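Local atomic coordinates of G-protein alpha subunit Galpha7 (PDB entry 6NE6), a protein that probably binds and hydrolyses guanine nucleotides as the alpha subunit of a heterotrimeric G protein, switching between signalling states in the amoeba Naegleria fowleri. Residues 110-113 / 114-117; 55-58 / 59-63. All blocks are in the same frame, centred on the assembly; numbering follows the deposited sequence.

Contact 1. Residues 110-113 / 114-117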
loop_
_atom_site.group_PDB
_atom_site.type_symbol
_atom_site.label_atom_id
_atom_site.label_comp_id
_atom_site.label_asym_id
_atom_site.label_seq_id
_atom_site.Cartn_x
_atom_site.Cartn_y
_atom_site.Cartn_z
ATOM N N TRP A 110 17.786 -5.737 14.704
ATOM C CA TRP A 110 16.453 -6.328 14.664
ATOM C C TRP A 110 16.237 -7.356 15.777
ATOM O O TRP A 110 15.087 -7.730 16.038
ATOM C CB TRP A 110 16.254 -6.929 13.267
ATOM C CG TRP A 110 14.938 -7.599 12.927
ATOM C CD1 TRP A 110 14.796 -8.818 12.341
ATOM C CD2 TRP A 110 13.604 -7.073 13.084
ATOM N NE1 TRP A 110 13.466 -9.103 12.141
ATOM C CE2 TRP A 110 12.714 -8.049 12.586
ATOM C CE3 TRP A 110 13.079 -5.884 13.601
ATOM C CZ2 TRP A 110 11.321 -7.875 12.586
ATOM C CZ3 TRP A 110 11.691 -5.711 13.609
ATOM C CH2 TRP A 110 10.834 -6.708 13.103
ATOM N N LYS A 111 17.311 -7.788 16.462
ATOM C CA LYS A 111 17.220 -8.664 17.631
ATOM C C LYS A 111 17.145 -7.904 18.953
ATOM O O LYS A 111 16.912 -8.533 19.995
ATOM C CB LYS A 111 18.435 -9.607 17.682
ATOM C CG LYS A 111 18.686 -10.392 16.398
ATOM C CD LYS A 111 20.001 -11.169 16.521
ATOM C CE LYS A 111 20.626 -11.458 15.153
ATOM N NZ LYS A 111 22.047 -11.951 15.285
ATOM N N GLU A 112 17.326 -6.584 18.937
ATOM C CA GLU A 112 17.420 -5.807 20.173
ATOM C C GLU A 112 16.048 -5.695 20.837
ATOM O O GLU A 112 15.080 -5.288 20.187
ATOM C CB GLU A 112 17.999 -4.418 19.856
ATOM C CG GLU A 112 17.736 -3.344 20.888
ATOM C CD GLU A 112 18.397 -3.645 22.217
ATOM O OE1 GLU A 112 19.508 -4.216 22.218
ATOM O OE2 GLU A 112 17.804 -3.319 23.264
ATOM N N PRO A 113 15.922 -6.053 22.116
ATOM C CA PRO A 113 14.586 -6.041 22.741
ATOM C C PRO A 113 13.897 -4.686 22.704
ATOM O O PRO A 113 12.677 -4.634 22.497
ATOM C CB PRO A 113 14.865 -6.508 24.180
ATOM C CG PRO A 113 16.358 -6.475 24.350
ATOM C CD PRO A 113 16.938 -6.669 22.980
ATOM N N ALA A 114 14.633 -3.584 22.873
ATOM C CA ALA A 114 13.987 -2.272 22.791
ATOM C C ALA A 114 13.373 -2.046 21.418
ATOM O O ALA A 114 12.258 -1.524 21.304
ATOM C CB ALA A 114 14.981 -1.156 23.109
ATOM N N ILE A 115 14.097 -2.430 20.362
ATOM C CA ILE A 115 13.590 -2.314 18.997
ATOM C C ILE A 115 12.318 -3.140 18.828
ATOM O O ILE A 115 11.333 -2.685 18.235
ATOM C CB ILE A 115 14.682 -2.750 18.000
ATOM C CG1 ILE A 115 15.832 -1.749 18.023
ATOM C CG2 ILE A 115 14.111 -2.921 16.583
ATOM C CD1 ILE A 115 15.457 -0.353 17.445
ATOM N N LEU A 116 12.329 -4.374 19.332
ATOM C CA LEU A 116 11.167 -5.243 19.162
ATOM C C LEU A 116 9.974 -4.756 19.983
ATOM O O LEU A 116 8.821 -4.958 19.581
ATOM C CB LEU A 116 11.538 -6.694 19.513
ATOM C CG LEU A 116 12.470 -7.364 18.483
ATOM C CD1 LEU A 116 12.904 -8.780 18.886
ATOM C CD2 LEU A 116 11.840 -7.369 17.083
ATOM N N GLN A 117 10.224 -4.110 21.121
ATOM C CA GLN A 117 9.128 -3.500 21.878
ATOM C C GLN A 117 8.505 -2.359 21.086
ATOM O O GLN A 117 7.277 -2.182 21.076
ATOM C CB GLN A 117 9.643 -2.999 23.231
ATOM C CG GLN A 117 9.918 -4.100 24.282
ATOM C CD GLN A 117 8.643 -4.697 24.873
ATOM O OE1 GLN A 117 7.570 -4.079 24.834
ATOM N NE2 GLN A 117 8.753 -5.903 25.416
#
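Leu116 lays its CD2 methyl over one face of the Trp110 indole, a CH-pi contact across the N-terminal turn of helix 113-120, one of the helices that fill the region between helix 39-66 and strand 163-170, where G-alpha subunits carry their all-helical domain. CD2 lies 4.0 Å from the centroid of the six-membered Trp110 ring and 18° off its normal, displaced toward the rim, and the two side chains cross at about a right angle. Trp110 can offer this face because its CG stands anti to the backbone N (chi1 -179°), which swings the indole back toward the helix although its first bond leads away. Asp136 accepts from NE1 of the five-membered ring, and Phe135 meets the indole with the planes inclined.

Pro113 opens the helix. As a proline it has no amide hydrogen, which costs nothing in the first turn; its own O accepts from Gln117 N at 2.9 Å. Just before it, Glu112 is the N-cap: a bend at chi2 folds its carboxylate back over the turn, and one carboxylate oxygen, OE1, is held by Ser72 and Asn76. Glu112 O receives Leu116 N at 3.0 Å, and the capping bond itself runs from Ala114 N to Glu112 OE2, 3.2 Å long and nearly straight, reaching that oxygen on its anti side and 32° out of the carboxylate plane.

Contact 2. Residues 55-58 / 59-63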
loop_
_atom_site.group_PDB
_atom_site.type_symbol
_atom_site.label_atom_id
_atom_site.label_comp_id
_atom_site.label_asym_id
_atom_site.label_seq_id
_atom_site.Cartn_x
_atom_site.Cartn_y
_atom_site.Cartn_z
ATOM N N ARG A 55 15.366 3.217 6.549
ATOM C CA ARG A 55 14.411 4.145 7.145
ATOM C C ARG A 55 13.570 3.461 8.213
ATOM O O ARG A 55 13.315 4.039 9.278
ATOM C CB ARG A 55 13.507 4.745 6.064
ATOM C CG ARG A 55 12.306 5.494 6.644
ATOM C CD ARG A 55 12.477 7.000 6.587
ATOM N NE ARG A 55 12.566 7.485 5.212
ATOM C CZ ARG A 55 11.516 7.715 4.427
ATOM N NH1 ARG A 55 10.285 7.499 4.876
ATOM N NH2 ARG A 55 11.699 8.158 3.189
ATOM N N ASN A 56 13.112 2.237 7.942
ATOM C CA ASN A 56 12.305 1.526 8.930
ATOM C C ASN A 56 13.081 1.328 10.225
ATOM O O ASN A 56 12.533 1.520 11.313
ATOM C CB ASN A 56 11.871 0.173 8.379
ATOM C CG ASN A 56 10.807 0.287 7.342
ATOM O OD1 ASN A 56 9.945 1.164 7.415
ATOM N ND2 ASN A 56 10.819 -0.642 6.388
ATOM N N MET A 57 14.358 0.936 10.125
ATOM C CA MET A 57 15.149 0.768 11.345
ATOM C C MET A 57 15.355 2.102 12.050
ATOM O O MET A 57 15.325 2.162 13.278
ATOM C CB MET A 57 16.496 0.108 11.045
ATOM C CG MET A 57 17.275 -0.268 12.323
ATOM S SD MET A 57 16.323 -1.226 13.544
ATOM C CE MET A 57 16.351 -2.871 12.826
ATOM N N MET A 58 15.533 3.190 11.287
ATOM C CA MET A 58 15.669 4.508 11.897
ATOM C C MET A 58 14.427 4.873 12.696
ATOM O O MET A 58 14.527 5.398 13.815
ATOM C CB MET A 58 15.921 5.559 10.819
ATOM C CG MET A 58 15.854 6.973 11.325
ATOM S SD MET A 58 17.164 7.262 12.512
ATOM C CE MET A 58 17.316 9.043 12.386
ATOM N N VAL A 59 13.250 4.617 12.122
ATOM C CA VAL A 59 11.996 4.918 12.807
ATOM C C VAL A 59 11.897 4.118 14.093
ATOM O O VAL A 59 11.493 4.644 15.137
ATOM C CB VAL A 59 10.799 4.645 11.881
ATOM C CG1 VAL A 59 9.479 4.786 12.666
ATOM C CG2 VAL A 59 10.814 5.625 10.711
ATOM N N LEU A 60 12.280 2.839 14.044
ATOM C CA LEU A 60 12.267 2.019 15.254
ATOM C C LEU A 60 13.232 2.559 16.304
ATOM O O LEU A 60 12.904 2.589 17.494
ATOM C CB LEU A 60 12.591 0.564 14.903
ATOM C CG LEU A 60 11.428 -0.135 14.180
ATOM C CD1 LEU A 60 11.847 -1.425 13.523
ATOM C CD2 LEU A 60 10.287 -0.393 15.171
ATOM N N ILE A 61 14.426 2.995 15.887
ATOM C CA ILE A 61 15.369 3.566 16.845
ATOM C C ILE A 61 14.766 4.799 17.500
ATOM O O ILE A 61 14.804 4.952 18.727
ATOM C CB ILE A 61 16.706 3.897 16.159
ATOM C CG1 ILE A 61 17.419 2.619 15.738
ATOM C CG2 ILE A 61 17.613 4.723 17.109
ATOM C CD1 ILE A 61 18.529 2.852 14.692
ATOM N N GLN A 62 14.202 5.702 16.700
ATOM C CA GLN A 62 13.568 6.894 17.264
ATOM C C GLN A 62 12.432 6.510 18.204
ATOM O O GLN A 62 12.223 7.154 19.241
ATOM C CB GLN A 62 13.041 7.807 16.154
ATOM C CG GLN A 62 14.093 8.290 15.179
ATOM C CD GLN A 62 15.369 8.696 15.870
ATOM O OE1 GLN A 62 15.372 9.537 16.772
ATOM N NE2 GLN A 62 16.470 8.087 15.458
ATOM N N ALA A 63 11.692 5.459 17.848
ATOM C CA ALA A 63 10.580 5.003 18.676
ATOM C C ALA A 63 11.061 4.546 20.051
ATOM O O ALA A 63 10.383 4.786 21.056
ATOM C CB ALA A 63 9.833 3.875 17.965
#
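Helix 39-66, the long helix of the probable all-helical domain of this G-alpha subunit, passes through residues 55-63 with a regular i to i+4 pattern. Met58 and Gln62 sit one turn apart on its partly exposed side: Gln62 N bonds to Met58 O at 2.9 Å, and above that bond the side chains approach obliquely. The approach of Gln62 NE2 to Met58 SD and CE is doubtful, because both side chains have a second conformer.

Round the helix, Met57 and Ile61 form the buried counterpart. Ile61 N donates to Met57 O at 2.9 Å, and Ile61 CD1 meets Met57 CG at 4.1 Å, the two chains crossing at about a right angle. The bend at chi2 (51°) brings Met57 SD to 4.4 Å from Leu60 CB, and the one at chi3 (78°) then sets the direction of CE. Phe135 of helix 131-136 covers both Met57 and Leu60, whereas Ile61 faces Ile83 and Glu84 of helix 74-89.

Val59 CG2 touches Arg55 O, whose bond from Val59 N is also 2.9 Å long. The i to i+4 bonds pair backbone polar groups within the helix, so Met57, Leu60 and Ile61 can pack against neighbouring helices without burying unpaired main-chain groups of this turn.

Contact 2 comes first along the chain, in the second half of helix 39-66; contact 1 follows at the start of helix 113-120, with helices 74-89 and 100-109 between them. Their centres are 11 Å apart and they touch directly. Ile115 is the main bridge: its CD1 lies 3.8 Å from Ile61 N and 4.1 Å from Met57 SD, while Met57 CE reaches Trp110 N at 3.7 Å. Phe135 of helix 131-136 borders both contacts, packing on Trp110 as well as on Met57 and Leu60. Together they illustrate how locally ordered helical turns combine into one apolar core, here in a helical bundle set apart from the mixed sheet of the probable nucleotide-binding domain.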